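Local coordinates for protein L-talarate/galactarate dehydratase (Salmonella typhimurium, PDB 2PP0) that dehydrates L-talarate and galactarate to 5-keto-4-deoxy-D-glucarate with the help of one magnesium ion per subunit, and also epimerises L-talarate to galactarate, at residues P273-E278 and F297-A302; D26-V31 and D98-E103; N189-I194 and L361-G366; T58-I63 and F78-R83. All blocks are in the same frame, centred on the assembly; numbering follows the deposited sequence.

Interaction 1. Residues P273-E278 and F297-A302; sequences PIATGE and FVQPDA
The carbonyl oxygen OE1 of Gln-299 takes a hydrogen bond from a water at 2.7 Å, and the same water accepts one from Glu-278 N, which ties the side-chain amide to the neighbouring strand end. OE1 also lies 3.4 Å from Ala-275 CB, and the amide carbon CD rests on that methyl as well. With CG anti to the carbonyl carbon (chi1 -56°) and the chain extended beyond it, the amide is carried over Ala-275 and Thr-276, where its NE2 bonds to the magnesium ligand Glu-252. Beneath it, parallel backbone pairing follows the ladder Ala-275 with Phe-297 and Thr-276 with Val-298. Phe-297 N gives to Ile-274 O at 3.1 Å, fairly straight at 162°, and Gln-299 N to Thr-276 O at 2.9 Å; the bond between them, Thr-276 N to Phe-297 O, is weak. At the start of the pair Pro-273 CB meets the Phe-297 ring at its edge, 3.6 Å from CE1. The strands belong to a beta-alpha-beta unit of the barrel domain, joined through helix 283-291. Past their C-terminal ends, Glu-278 OE2 and Asp-301 OD2 lie 5.5 Å apart in one site. Glu-278 binds magnesium and salt-bridges Arg-304; Asp-301, bonded to Tyr-80 and His-328, raises the basicity of that active-site histidine. These partners would probably offset the nearness of two like charges.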
loop_
_atom_site.group_PDB
_atom_site.type_symbol
_atom_site.label_atom_id
_atom_site.label_comp_id
_atom_site.label_asym_id
_atom_site.label_seq_id
_atom_site.Cartn_x
_atom_site.Cartn_y
_atom_site.Cartn_z
ATOM N N PRO B 273 15.401 19.774 12.680
ATOM C CA PRO B 273 14.943 18.400 12.474
ATOM C C PRO B 273 16.080 17.391 12.603
ATOM O O PRO B 273 17.233 17.694 12.288
ATOM C CB PRO B 273 14.371 18.440 11.058
ATOM C CG PRO B 273 13.848 19.849 10.955
ATOM C CD PRO B 273 14.985 20.640 11.560
ATOM N N ILE B 274 15.749 16.195 13.080
ATOM C CA ILE B 274 16.733 15.121 13.224
ATOM C C ILE B 274 16.364 14.076 12.179
ATOM O O ILE B 274 15.185 13.788 11.988
ATOM C CB ILE B 274 16.671 14.473 14.634
ATOM C CG1 ILE B 274 17.103 15.493 15.692
ATOM C CG2 ILE B 274 17.576 13.233 14.691
ATOM C CD1 ILE B 274 18.512 16.021 15.492
ATOM N N ALA B 275 17.363 13.523 11.502
ATOM C CA ALA B 275 17.126 12.513 10.477
ATOM C C ALA B 275 17.961 11.262 10.724
ATOM O O ALA B 275 19.079 11.351 11.228
ATOM C CB ALA B 275 17.455 13.082 9.101
ATOM N N THR B 276 17.416 10.102 10.367
ATOM C CA THR B 276 18.145 8.850 10.528
ATOM C C THR B 276 17.418 7.680 9.876
ATOM O O THR B 276 16.251 7.800 9.470
ATOM C CB THR B 276 18.374 8.513 12.020
ATOM O OG1 THR B 276 19.288 7.412 12.124
ATOM C CG2 THR B 276 17.056 8.135 12.693
ATOM N N GLY B 277 18.125 6.554 9.759
ATOM C CA GLY B 277 17.525 5.359 9.188
ATOM C C GLY B 277 18.230 4.644 8.046
ATOM O O GLY B 277 17.897 3.495 7.754
ATOM N N GLU B 278 19.203 5.283 7.407
ATOM C CA GLU B 278 19.883 4.662 6.274
ATOM C C GLU B 278 20.473 3.270 6.532
ATOM O O GLU B 278 20.478 2.417 5.635
ATOM C CB GLU B 278 20.992 5.583 5.733
ATOM C CG GLU B 278 22.336 5.439 6.433
ATOM C CD GLU B 278 23.507 5.701 5.500
ATOM O OE1 GLU B 278 24.091 6.799 5.558
ATOM O OE2 GLU B 278 23.834 4.803 4.693
ATOM N N PHE B 297 12.735 13.198 10.235
ATOM C CA PHE B 297 12.854 12.700 8.863
ATOM C C PHE B 297 13.209 11.220 8.946
ATOM O O PHE B 297 14.117 10.836 9.690
ATOM C CB PHE B 297 13.980 13.404 8.087
ATOM C CG PHE B 297 13.618 14.765 7.560
ATOM C CD1 PHE B 297 13.653 15.885 8.386
ATOM C CD2 PHE B 297 13.258 14.928 6.222
ATOM C CE1 PHE B 297 13.337 17.147 7.889
ATOM C CE2 PHE B 297 12.940 16.186 5.713
ATOM C CZ PHE B 297 12.980 17.299 6.548
ATOM N N VAL B 298 12.492 10.391 8.196
ATOM C CA VAL B 298 12.760 8.959 8.168
ATOM C C VAL B 298 13.523 8.693 6.875
ATOM O O VAL B 298 13.065 9.063 5.787
ATOM C CB VAL B 298 11.448 8.147 8.194
ATOM C CG1 VAL B 298 11.741 6.661 8.082
ATOM C CG2 VAL B 298 10.693 8.439 9.490
ATOM N N GLN B 299 14.685 8.054 6.990
ATOM C CA GLN B 299 15.520 7.790 5.826
ATOM C C GLN B 299 15.728 6.320 5.486
ATOM O O GLN B 299 16.798 5.750 5.739
ATOM C CB GLN B 299 16.870 8.470 6.019
ATOM C CG GLN B 299 16.729 9.958 6.273
ATOM C CD GLN B 299 18.047 10.623 6.570
ATOM O OE1 GLN B 299 18.678 10.347 7.595
ATOM N NE2 GLN B 299 18.479 11.505 5.674
ATOM N N PRO B 300 14.708 5.685 4.895
ATOM C CA PRO B 300 14.851 4.278 4.544
ATOM C C PRO B 300 15.622 4.122 3.233
ATOM O O PRO B 300 15.788 5.078 2.471
ATOM C CB PRO B 300 13.409 3.794 4.472
ATOM C CG PRO B 300 12.683 5.001 3.940
ATOM C CD PRO B 300 13.342 6.178 4.620
ATOM N N ASP B 301 16.104 2.907 2.999
ATOM C CA ASP B 301 16.892 2.570 1.820
ATOM C C ASP B 301 16.224 1.310 1.274
ATOM O O ASP B 301 16.296 0.257 1.898
ATOM C CB ASP B 301 18.331 2.287 2.279
ATOM C CG ASP B 301 19.268 1.942 1.141
ATOM O OD1 ASP B 301 18.952 1.018 0.369
ATOM O OD2 ASP B 301 20.335 2.589 1.036
ATOM N N ALA B 302 15.556 1.414 0.128
ATOM C CA ALA B 302 14.860 0.256 -0.427
ATOM C C ALA B 302 15.767 -0.962 -0.575
ATOM O O ALA B 302 15.400 -2.066 -0.175
ATOM C CB ALA B 302 14.210 0.611 -1.775
HETATM O O HOH W 1 20.288 8.135 7.558
#

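Interaction 2. Residues D26-V31 and D98-E103; sequences DRIEWV and DNLLGE
Two backbone hydrogen bonds fasten Ile-28 to the 98-103 segment: Ile-28 N gives to Glu-103 O at 3.0 Å, and Gly-102 N gives to Ile-28 O at 3.0 Å, the latter nearly straight at 173°. A CA-H...O contact from Arg-27 CA to Glu-103 O supplements them.

The apolar contacts gather round Leu-100. Its CD1 lies 3.8 Å from Val-31 CG2, the two side chains crossing at about a right angle, and its CD2 reaches Ile-28 CD1 at 4.1 Å. The branched carbon of Ile-28 sits over the turn itself, CB only 3.3 Å from Leu-100 O. Leu-101 starts out away from the strand, yet its CD2 comes back to within 3.7 Å of Glu-29 C.

That turn is a type II beta turn from Leu-100 to Glu-103, with Gly-102 at positive phi (85°), a conformation that calls for glycine. It follows helix 86-96 and lies against the start of strand 28-40 in the capping domain's antiparallel sheet, where a classic beta bulge sets Glu-29 and Trp-30 together against Arg-68 of strand 57-69. Helices 108-118 and 127-146 cover Leu-100 through Ile-111 and Ile-135.

Among polar side chains, Arg-27 bends at chi2 (-72°), laying CD 3.2 Å from Gly-102 O. NH1 returns to Asp-26 O, which lies in the guanidinium plane, and NH2 bonds to Ala-22 O. The Glu-103 carboxylate turns instead to a salt bridge with Lys-114.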
loop_
_atom_site.group_PDB
_atom_site.type_symbol
_atom_site.label_atom_id
_atom_site.label_comp_id
_atom_site.label_asym_id
_atom_site.label_seq_id
_atom_site.Cartn_x
_atom_site.Cartn_y
_atom_site.Cartn_z
ATOM N N ASP B 26 0.199 -14.339 -16.174
ATOM C CA ASP B 26 1.537 -14.455 -16.738
ATOM C C ASP B 26 2.376 -15.361 -15.833
ATOM O O ASP B 26 1.967 -15.690 -14.716
ATOM C CB ASP B 26 2.180 -13.065 -16.839
ATOM C CG ASP B 26 3.315 -13.017 -17.846
ATOM O OD1 ASP B 26 3.706 -14.096 -18.346
ATOM O OD2 ASP B 26 3.820 -11.904 -18.136
ATOM N N ARG B 27 3.550 -15.757 -16.313
ATOM C CA ARG B 27 4.430 -16.637 -15.559
ATOM C C ARG B 27 5.898 -16.290 -15.770
ATOM O O ARG B 27 6.316 -15.966 -16.880
ATOM C CB ARG B 27 4.198 -18.091 -15.985
ATOM C CG ARG B 27 2.847 -18.658 -15.599
ATOM C CD ARG B 27 2.764 -18.893 -14.101
ATOM N NE ARG B 27 1.554 -19.621 -13.726
ATOM C CZ ARG B 27 0.342 -19.078 -13.649
ATOM N NH1 ARG B 27 0.168 -17.790 -13.918
ATOM N NH2 ARG B 27 -0.694 -19.827 -13.294
ATOM N N ILE B 28 6.687 -16.350 -14.702
ATOM C CA ILE B 28 8.110 -16.062 -14.818
ATOM C C ILE B 28 8.763 -17.285 -15.469
ATOM O O ILE B 28 8.458 -18.419 -15.099
ATOM C CB ILE B 28 8.755 -15.807 -13.423
ATOM C CG1 ILE B 28 8.183 -14.515 -12.815
ATOM C CG2 ILE B 28 10.276 -15.703 -13.561
ATOM C CD1 ILE B 28 8.609 -14.246 -11.373
ATOM N N GLU B 29 9.647 -17.067 -16.439
ATOM C CA GLU B 29 10.298 -18.195 -17.099
ATOM C C GLU B 29 11.815 -18.087 -17.142
ATOM O O GLU B 29 12.490 -19.049 -17.495
ATOM C CB GLU B 29 9.774 -18.357 -18.536
ATOM C CG GLU B 29 8.264 -18.535 -18.637
ATOM C CD GLU B 29 7.824 -18.996 -20.015
ATOM O OE1 GLU B 29 8.417 -18.527 -21.010
ATOM O OE2 GLU B 29 6.880 -19.814 -20.097
ATOM N N TRP B 30 12.348 -16.928 -16.775
ATOM C CA TRP B 30 13.792 -16.722 -16.814
ATOM C C TRP B 30 14.241 -15.639 -15.841
ATOM O O TRP B 30 13.575 -14.612 -15.693
ATOM C CB TRP B 30 14.203 -16.315 -18.228
ATOM C CG TRP B 30 15.671 -16.126 -18.432
ATOM C CD1 TRP B 30 16.600 -17.100 -18.664
ATOM C CD2 TRP B 30 16.378 -14.878 -18.481
ATOM N NE1 TRP B 30 17.836 -16.537 -18.861
ATOM C CE2 TRP B 30 17.729 -15.175 -18.754
ATOM C CE3 TRP B 30 15.998 -13.538 -18.322
ATOM C CZ2 TRP B 30 18.705 -14.182 -18.876
ATOM C CZ3 TRP B 30 16.971 -12.550 -18.443
ATOM C CH2 TRP B 30 18.309 -12.879 -18.718
ATOM N N VAL B 31 15.381 -15.876 -15.194
ATOM C CA VAL B 31 15.950 -14.931 -14.241
ATOM C C VAL B 31 17.466 -14.905 -14.370
ATOM O O VAL B 31 18.095 -15.955 -14.484
ATOM C CB VAL B 31 15.647 -15.322 -12.779
ATOM C CG1 VAL B 31 16.149 -14.225 -11.847
ATOM C CG2 VAL B 31 14.174 -15.569 -12.585
ATOM N N ASP B 98 15.750 -19.646 -8.152
ATOM C CA ASP B 98 15.022 -20.699 -8.855
ATOM C C ASP B 98 13.547 -20.773 -8.458
ATOM O O ASP B 98 12.701 -21.191 -9.250
ATOM C CB ASP B 98 15.701 -22.045 -8.605
ATOM C CG ASP B 98 16.283 -22.145 -7.209
ATOM O OD1 ASP B 98 17.323 -21.484 -6.936
ATOM O OD2 ASP B 98 15.693 -22.873 -6.380
ATOM N N ASN B 99 13.239 -20.360 -7.232
ATOM C CA ASN B 99 11.864 -20.370 -6.728
ATOM C C ASN B 99 10.914 -19.471 -7.524
ATOM O O ASN B 99 9.700 -19.609 -7.432
ATOM C CB ASN B 99 11.849 -19.927 -5.268
ATOM C CG ASN B 99 12.450 -20.964 -4.352
ATOM O OD1 ASN B 99 11.824 -21.978 -4.062
ATOM N ND2 ASN B 99 13.676 -20.725 -3.908
ATOM N N LEU B 100 11.479 -18.549 -8.292
ATOM C CA LEU B 100 10.698 -17.615 -9.095
ATOM C C LEU B 100 10.066 -18.257 -10.329
ATOM O O LEU B 100 9.036 -17.793 -10.813
ATOM C CB LEU B 100 11.588 -16.448 -9.540
ATOM C CG LEU B 100 12.086 -15.476 -8.467
ATOM C CD1 LEU B 100 13.214 -14.625 -9.026
ATOM C CD2 LEU B 100 10.931 -14.600 -7.985
ATOM N N LEU B 101 10.677 -19.321 -10.840
ATOM C CA LEU B 101 10.151 -19.968 -12.041
ATOM C C LEU B 101 8.744 -20.524 -11.847
ATOM O O LEU B 101 8.470 -21.228 -10.874
ATOM C CB LEU B 101 11.104 -21.076 -12.517
ATOM C CG LEU B 101 12.552 -20.646 -12.790
ATOM C CD1 LEU B 101 13.341 -21.820 -13.381
ATOM C CD2 LEU B 101 12.575 -19.472 -13.746
ATOM N N GLY B 102 7.851 -20.187 -12.775
ATOM C CA GLY B 102 6.479 -20.658 -12.696
ATOM C C GLY B 102 5.554 -19.818 -11.830
ATOM O O GLY B 102 4.374 -20.138 -11.680
ATOM N N GLU B 103 6.076 -18.739 -11.258
ATOM C CA GLU B 103 5.264 -17.875 -10.405
ATOM C C GLU B 103 4.612 -16.736 -11.191
ATOM O O GLU B 103 5.186 -16.224 -12.155
ATOM C CB GLU B 103 6.126 -17.277 -9.289
ATOM C CG GLU B 103 6.645 -18.288 -8.255
ATOM C CD GLU B 103 5.530 -18.905 -7.435
ATOM O OE1 GLU B 103 4.639 -18.155 -6.990
ATOM O OE2 GLU B 103 5.545 -20.135 -7.221
#

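Interaction 3. Residues N189-I194 and L361-G366; sequences NGIGGI and LELRDG
Leu-363 reaches across to the backbone of Asn-189 and Gly-190, placing CD2 3.4 Å from Asn-189 O and CD1 3.7 Å from Gly-190 O. Its CG is near both oxygens as well, 3.6 Å from Asn-189 O, so the branch point and both methyls of the isobutyl group all meet peptide oxygens. CD2 also grazes Ile-191 CD1 at 4.2 Å, the two side chains crossing obliquely. An extended first torsion, chi1 177°, sets Leu-363 CG opposite its own nitrogen and sends the branch over the loop.

Beside these side-chain contacts lies one hydrogen bond, from Gly-366 N to Gly-190 O, bent to 131° at the hydrogen; at 2.6 Å it is unusually short, and its exact geometry is doubtful. Beyond it the chains come close where neither carries a side chain: Gly-192 CA and Gly-366 CA are 3.4 Å apart, and a CA-H...O contact runs from Gly-192 CA to Gly-366 O. Glycine on both sides makes this approach possible.

Further out, Arg-364 is turned away from the loop; its NE makes a salt bridge to Glu-362 OE2 at 2.8 Å, and the guanidinium forms a cation-pi contact with Trp-369. Asn-189 ND2 bonds back to Ile-185 O in the preceding helix. Tyr-12 of the second subunit packs on Asn-189, Ile-191 and Leu-363, placing the contact beside a subunit interface.

The loop is shaped by a Schellman motif ending helix 176-188, with Gly-190 as the C' residue at positive phi: Ile-191 N bonds to Ser-186 O, and Gly-190 N to Arg-187 O. From there the chain passes into barrel strand 194-197, the helix-to-strand connection of a beta/alpha barrel.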
loop_
_atom_site.group_PDB
_atom_site.type_symbol
_atom_site.label_atom_id
_atom_site.label_comp_id
_atom_site.label_asym_id
_atom_site.label_seq_id
_atom_site.Cartn_x
_atom_site.Cartn_y
_atom_site.Cartn_z
ATOM N N ASN B 189 24.738 23.335 -11.596
ATOM C CA ASN B 189 24.030 22.274 -12.301
ATOM C C ASN B 189 22.575 22.141 -11.860
ATOM O O ASN B 189 21.888 21.194 -12.240
ATOM C CB ASN B 189 24.768 20.947 -12.120
ATOM C CG ASN B 189 26.032 20.867 -12.957
ATOM O OD1 ASN B 189 25.975 20.679 -14.173
ATOM N ND2 ASN B 189 27.182 21.016 -12.308
ATOM N N GLY B 190 22.115 23.090 -11.050
ATOM C CA GLY B 190 20.734 23.085 -10.603
ATOM C C GLY B 190 20.391 22.321 -9.336
ATOM O O GLY B 190 19.232 21.966 -9.134
ATOM N N ILE B 191 21.375 22.072 -8.479
ATOM C CA ILE B 191 21.119 21.338 -7.242
ATOM C C ILE B 191 20.222 22.147 -6.305
ATOM O O ILE B 191 20.289 23.378 -6.278
ATOM C CB ILE B 191 22.442 20.986 -6.509
ATOM C CG1 ILE B 191 22.197 19.844 -5.521
ATOM C CG2 ILE B 191 22.983 22.204 -5.772
ATOM C CD1 ILE B 191 21.835 18.539 -6.191
ATOM N N GLY B 192 19.391 21.454 -5.531
ATOM C CA GLY B 192 18.489 22.132 -4.618
ATOM C C GLY B 192 18.923 22.156 -3.164
ATOM O O GLY B 192 18.259 22.762 -2.327
ATOM N N GLY B 193 20.036 21.500 -2.856
ATOM C CA GLY B 193 20.513 21.478 -1.486
ATOM C C GLY B 193 21.896 20.871 -1.369
ATOM O O GLY B 193 22.358 20.177 -2.272
ATOM N N ILE B 194 22.553 21.124 -0.243
ATOM C CA ILE B 194 23.904 20.620 -0.005
ATOM C C ILE B 194 24.023 19.977 1.370
ATOM O O ILE B 194 23.640 20.580 2.366
ATOM C CB ILE B 194 24.945 21.773 -0.067
ATOM C CG1 ILE B 194 25.041 22.324 -1.491
ATOM C CG2 ILE B 194 26.307 21.277 0.433
ATOM C CD1 ILE B 194 25.532 21.307 -2.518
ATOM N N LEU B 361 18.949 11.014 -15.248
ATOM C CA LEU B 361 17.829 11.808 -14.747
ATOM C C LEU B 361 18.036 13.304 -14.965
ATOM O O LEU B 361 19.161 13.802 -14.951
ATOM C CB LEU B 361 17.607 11.544 -13.255
ATOM C CG LEU B 361 17.044 10.173 -12.878
ATOM C CD1 LEU B 361 17.067 10.011 -11.364
ATOM C CD2 LEU B 361 15.630 10.032 -13.418
ATOM N N GLU B 362 16.933 14.017 -15.154
ATOM C CA GLU B 362 16.976 15.452 -15.390
ATOM C C GLU B 362 16.945 16.257 -14.095
ATOM O O GLU B 362 15.985 16.175 -13.330
ATOM C CB GLU B 362 15.789 15.859 -16.270
ATOM C CG GLU B 362 15.778 17.325 -16.693
ATOM C CD GLU B 362 14.459 17.734 -17.344
ATOM O OE1 GLU B 362 13.977 16.998 -18.230
ATOM O OE2 GLU B 362 13.905 18.793 -16.971
ATOM N N LEU B 363 18.002 17.027 -13.854
ATOM C CA LEU B 363 18.088 17.879 -12.674
ATOM C C LEU B 363 17.858 19.312 -13.142
ATOM O O LEU B 363 18.629 19.843 -13.942
ATOM C CB LEU B 363 19.468 17.770 -12.013
ATOM C CG LEU B 363 19.700 18.679 -10.795
ATOM C CD1 LEU B 363 18.707 18.328 -9.686
ATOM C CD2 LEU B 363 21.136 18.515 -10.287
ATOM N N ARG B 364 16.796 19.933 -12.644
ATOM C CA ARG B 364 16.464 21.294 -13.036
ATOM C C ARG B 364 15.830 22.091 -11.902
ATOM O O ARG B 364 14.911 21.620 -11.228
ATOM C CB ARG B 364 15.530 21.255 -14.257
ATOM C CG ARG B 364 14.912 22.592 -14.635
ATOM C CD ARG B 364 14.417 22.586 -16.085
ATOM N NE ARG B 364 13.448 21.523 -16.377
ATOM C CZ ARG B 364 12.166 21.544 -16.016
ATOM N NH1 ARG B 364 11.674 22.577 -15.338
ATOM N NH2 ARG B 364 11.370 20.532 -16.343
ATOM N N ASP B 365 16.341 23.299 -11.697
ATOM C CA ASP B 365 15.851 24.199 -10.663
ATOM C C ASP B 365 15.708 23.561 -9.281
ATOM O O ASP B 365 14.668 23.688 -8.633
ATOM C CB ASP B 365 14.519 24.817 -11.098
ATOM C CG ASP B 365 14.672 25.735 -12.300
ATOM O OD1 ASP B 365 15.523 26.654 -12.241
ATOM O OD2 ASP B 365 13.946 25.540 -13.301
ATOM N N GLY B 366 16.762 22.878 -8.840
ATOM C CA GLY B 366 16.757 22.246 -7.529
ATOM C C GLY B 366 15.915 20.995 -7.374
ATOM O O GLY B 366 15.724 20.523 -6.252
#

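Interaction 4. Residues T58-I63 and F78-R83; sequences TEVAII and FSYSKR
Ile-62 and Tyr-80 face one another across a beta hairpin of the capping domain, formed by strands 57-69 and 74-81, with Ile-62 CD1 on Tyr-80 CB at 3.8 Å and the side chains crossing at a slant. They are a non-hydrogen-bonded antiparallel pair. The pairs on either side of them, Ala-61 with Ser-81 and Ile-63 with Ser-79, are hydrogen-bonded, each closed by two N-H...O bonds; Ala-61 N to Ser-81 O is 3.0 Å and Ile-63 N to Ser-79 O is 2.9 Å. The segments run at 154°, close to antiparallel.

Val-60 CG1 also reaches Tyr-80 CB, at 4.2 Å, its side chain slanting across that of Tyr-80. Tyr-80 CG stands between its own N and carbonyl carbon (chi1 74°), and the ring leads away from the neighbouring strand toward the barrel, where its hydroxyl has Asp-301 as partner and the ring meets Phe-329 edge-to-face. The chain of Lys-82, which binds substrate, is extended beyond CG; NZ bonds to a glycerol, probably from the crystallisation liquor. Arg-83 also binds substrate.

The opposite face carries Ala-61, Ile-63, Ser-79 and Ser-81. Helix 86-96 packs on the last three through Ile-89, while Ala-61 adjoins Phe-37 of the neighbouring strand 28-40. Ala-61 CB lies 4.1 Å from Ser-81 CB, and Ile-63 CB meets Ser-79 OG at 3.6 Å, a hydroxyl that also bonds to Gln-130 O. Beyond them, Ser-81 OG donates to Arg-83 O at 2.9 Å, from above the carbonyl plane.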
loop_
_atom_site.group_PDB
_atom_site.type_symbol
_atom_site.label_atom_id
_atom_site.label_comp_id
_atom_site.label_asym_id
_atom_site.label_seq_id
_atom_site.Cartn_x
_atom_site.Cartn_y
_atom_site.Cartn_z
ATOM N N THR B 58 36.206 2.219 -1.615
ATOM C CA THR B 58 36.864 2.254 -2.916
ATOM C C THR B 58 36.059 1.620 -4.047
ATOM O O THR B 58 36.474 1.650 -5.205
ATOM C CB THR B 58 38.234 1.561 -2.854
ATOM O OG1 THR B 58 38.060 0.192 -2.463
ATOM C CG2 THR B 58 39.135 2.267 -1.848
ATOM N N GLU B 59 34.911 1.045 -3.715
ATOM C CA GLU B 59 34.062 0.425 -4.726
ATOM C C GLU B 59 32.699 0.131 -4.123
ATOM O O GLU B 59 32.532 0.162 -2.901
ATOM C CB GLU B 59 34.687 -0.879 -5.233
ATOM C CG GLU B 59 34.749 -1.987 -4.184
ATOM C CD GLU B 59 35.259 -3.301 -4.744
ATOM O OE1 GLU B 59 35.547 -3.363 -5.960
ATOM O OE2 GLU B 59 35.366 -4.276 -3.969
ATOM N N VAL B 60 31.722 -0.141 -4.982
ATOM C CA VAL B 60 30.378 -0.459 -4.524
ATOM C C VAL B 60 29.914 -1.740 -5.195
ATOM O O VAL B 60 29.953 -1.858 -6.425
ATOM C CB VAL B 60 29.375 0.671 -4.862
ATOM C CG1 VAL B 60 27.978 0.302 -4.355
ATOM C CG2 VAL B 60 29.826 1.973 -4.234
ATOM N N ALA B 61 29.503 -2.712 -4.389
ATOM C CA ALA B 61 29.007 -3.969 -4.921
ATOM C C ALA B 61 27.580 -3.706 -5.394
ATOM O O ALA B 61 26.818 -3.012 -4.719
ATOM C CB ALA B 61 29.006 -5.042 -3.842
ATOM N N ILE B 62 27.229 -4.249 -6.553
ATOM C CA ILE B 62 25.891 -4.072 -7.105
ATOM C C ILE B 62 25.347 -5.437 -7.495
ATOM O O ILE B 62 25.952 -6.138 -8.302
ATOM C CB ILE B 62 25.913 -3.179 -8.378
ATOM C CG1 ILE B 62 26.462 -1.786 -8.048
ATOM C CG2 ILE B 62 24.507 -3.078 -8.965
ATOM C CD1 ILE B 62 25.569 -0.954 -7.142
ATOM N N ILE B 63 24.219 -5.830 -6.914
ATOM C CA ILE B 63 23.625 -7.115 -7.262
ATOM C C ILE B 63 22.395 -6.800 -8.108
ATOM O O ILE B 63 21.463 -6.128 -7.658
ATOM C CB ILE B 63 23.224 -7.937 -6.013
ATOM C CG1 ILE B 63 24.453 -8.192 -5.126
ATOM C CG2 ILE B 63 22.664 -9.292 -6.437
ATOM C CD1 ILE B 63 24.955 -6.960 -4.377
ATOM N N PHE B 78 17.895 -3.844 -8.514
ATOM C CA PHE B 78 19.199 -4.096 -7.916
ATOM C C PHE B 78 19.280 -3.717 -6.448
ATOM O O PHE B 78 18.429 -2.994 -5.926
ATOM C CB PHE B 78 20.277 -3.316 -8.680
ATOM C CG PHE B 78 20.208 -1.823 -8.476
ATOM C CD1 PHE B 78 20.842 -1.224 -7.389
ATOM C CD2 PHE B 78 19.478 -1.019 -9.352
ATOM C CE1 PHE B 78 20.750 0.156 -7.174
ATOM C CE2 PHE B 78 19.378 0.360 -9.148
ATOM C CZ PHE B 78 20.014 0.950 -8.059
ATOM N N SER B 79 20.315 -4.231 -5.791
ATOM C CA SER B 79 20.600 -3.914 -4.397
ATOM C C SER B 79 22.102 -3.641 -4.407
ATOM O O SER B 79 22.749 -3.755 -5.454
ATOM C CB SER B 79 20.242 -5.074 -3.452
ATOM O OG SER B 79 21.019 -6.230 -3.691
ATOM N N TYR B 80 22.669 -3.270 -3.270
ATOM C CA TYR B 80 24.088 -2.964 -3.259
ATOM C C TYR B 80 24.675 -3.193 -1.883
ATOM O O TYR B 80 23.961 -3.485 -0.928
ATOM C CB TYR B 80 24.294 -1.496 -3.625
ATOM C CG TYR B 80 23.913 -0.560 -2.494
ATOM C CD1 TYR B 80 24.865 -0.128 -1.565
ATOM C CD2 TYR B 80 22.589 -0.172 -2.300
ATOM C CE1 TYR B 80 24.505 0.661 -0.473
ATOM C CE2 TYR B 80 22.219 0.617 -1.212
ATOM C CZ TYR B 80 23.181 1.028 -0.303
ATOM O OH TYR B 80 22.815 1.797 0.784
ATOM N N SER B 81 25.988 -3.047 -1.797
ATOM C CA SER B 81 26.680 -3.171 -0.528
ATOM C C SER B 81 27.908 -2.288 -0.586
ATOM O O SER B 81 28.649 -2.307 -1.569
ATOM C CB SER B 81 27.098 -4.617 -0.256
ATOM O OG SER B 81 27.730 -4.709 1.015
ATOM N N LYS B 82 28.091 -1.470 0.442
ATOM C CA LYS B 82 29.262 -0.616 0.519
ATOM C C LYS B 82 30.116 -1.287 1.583
ATOM O O LYS B 82 29.803 -1.238 2.769
ATOM C CB LYS B 82 28.865 0.812 0.904
ATOM C CG LYS B 82 28.119 1.503 -0.233
ATOM C CD LYS B 82 27.762 2.946 0.044
ATOM C CE LYS B 82 26.958 3.492 -1.143
ATOM N NZ LYS B 82 26.628 4.939 -1.040
ATOM N N ARG B 83 31.175 -1.943 1.117
ATOM C CA ARG B 83 32.106 -2.711 1.936
ATOM C C ARG B 83 31.550 -4.136 1.977
ATOM O O ARG B 83 30.664 -4.470 1.189
ATOM C CB ARG B 83 32.251 -2.114 3.346
ATOM C CG ARG B 83 32.892 -0.732 3.329
ATOM C CD ARG B 83 33.227 -0.219 4.717
ATOM N NE ARG B 83 33.905 1.076 4.656
ATOM C CZ ARG B 83 33.313 2.231 4.363
ATOM N NH1 ARG B 83 32.007 2.277 4.100
ATOM N NH2 ARG B 83 34.032 3.349 4.322
#

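In the fold
Along the chain, interaction 2 spans interaction 4, and both precede interaction 1, which lies between the two segments of interaction 3. Interactions 2 and 4 share the antiparallel sheet of the N-terminal capping domain, where strands 28-40 and 57-69 are neighbours, yet their centres are 25 Å apart. Interactions 1 and 3 belong to the barrel domain, centres about 21 Å apart. The two domains meet between interactions 1 and 4: Tyr-80 OH lies 2.6 Å from Asp-301 OD2, so the hairpin of the capping domain reaches the active-site residues at the mouth of the barrel. Interaction 2, about 34 Å from interaction 1 between centres, lies far from this active site.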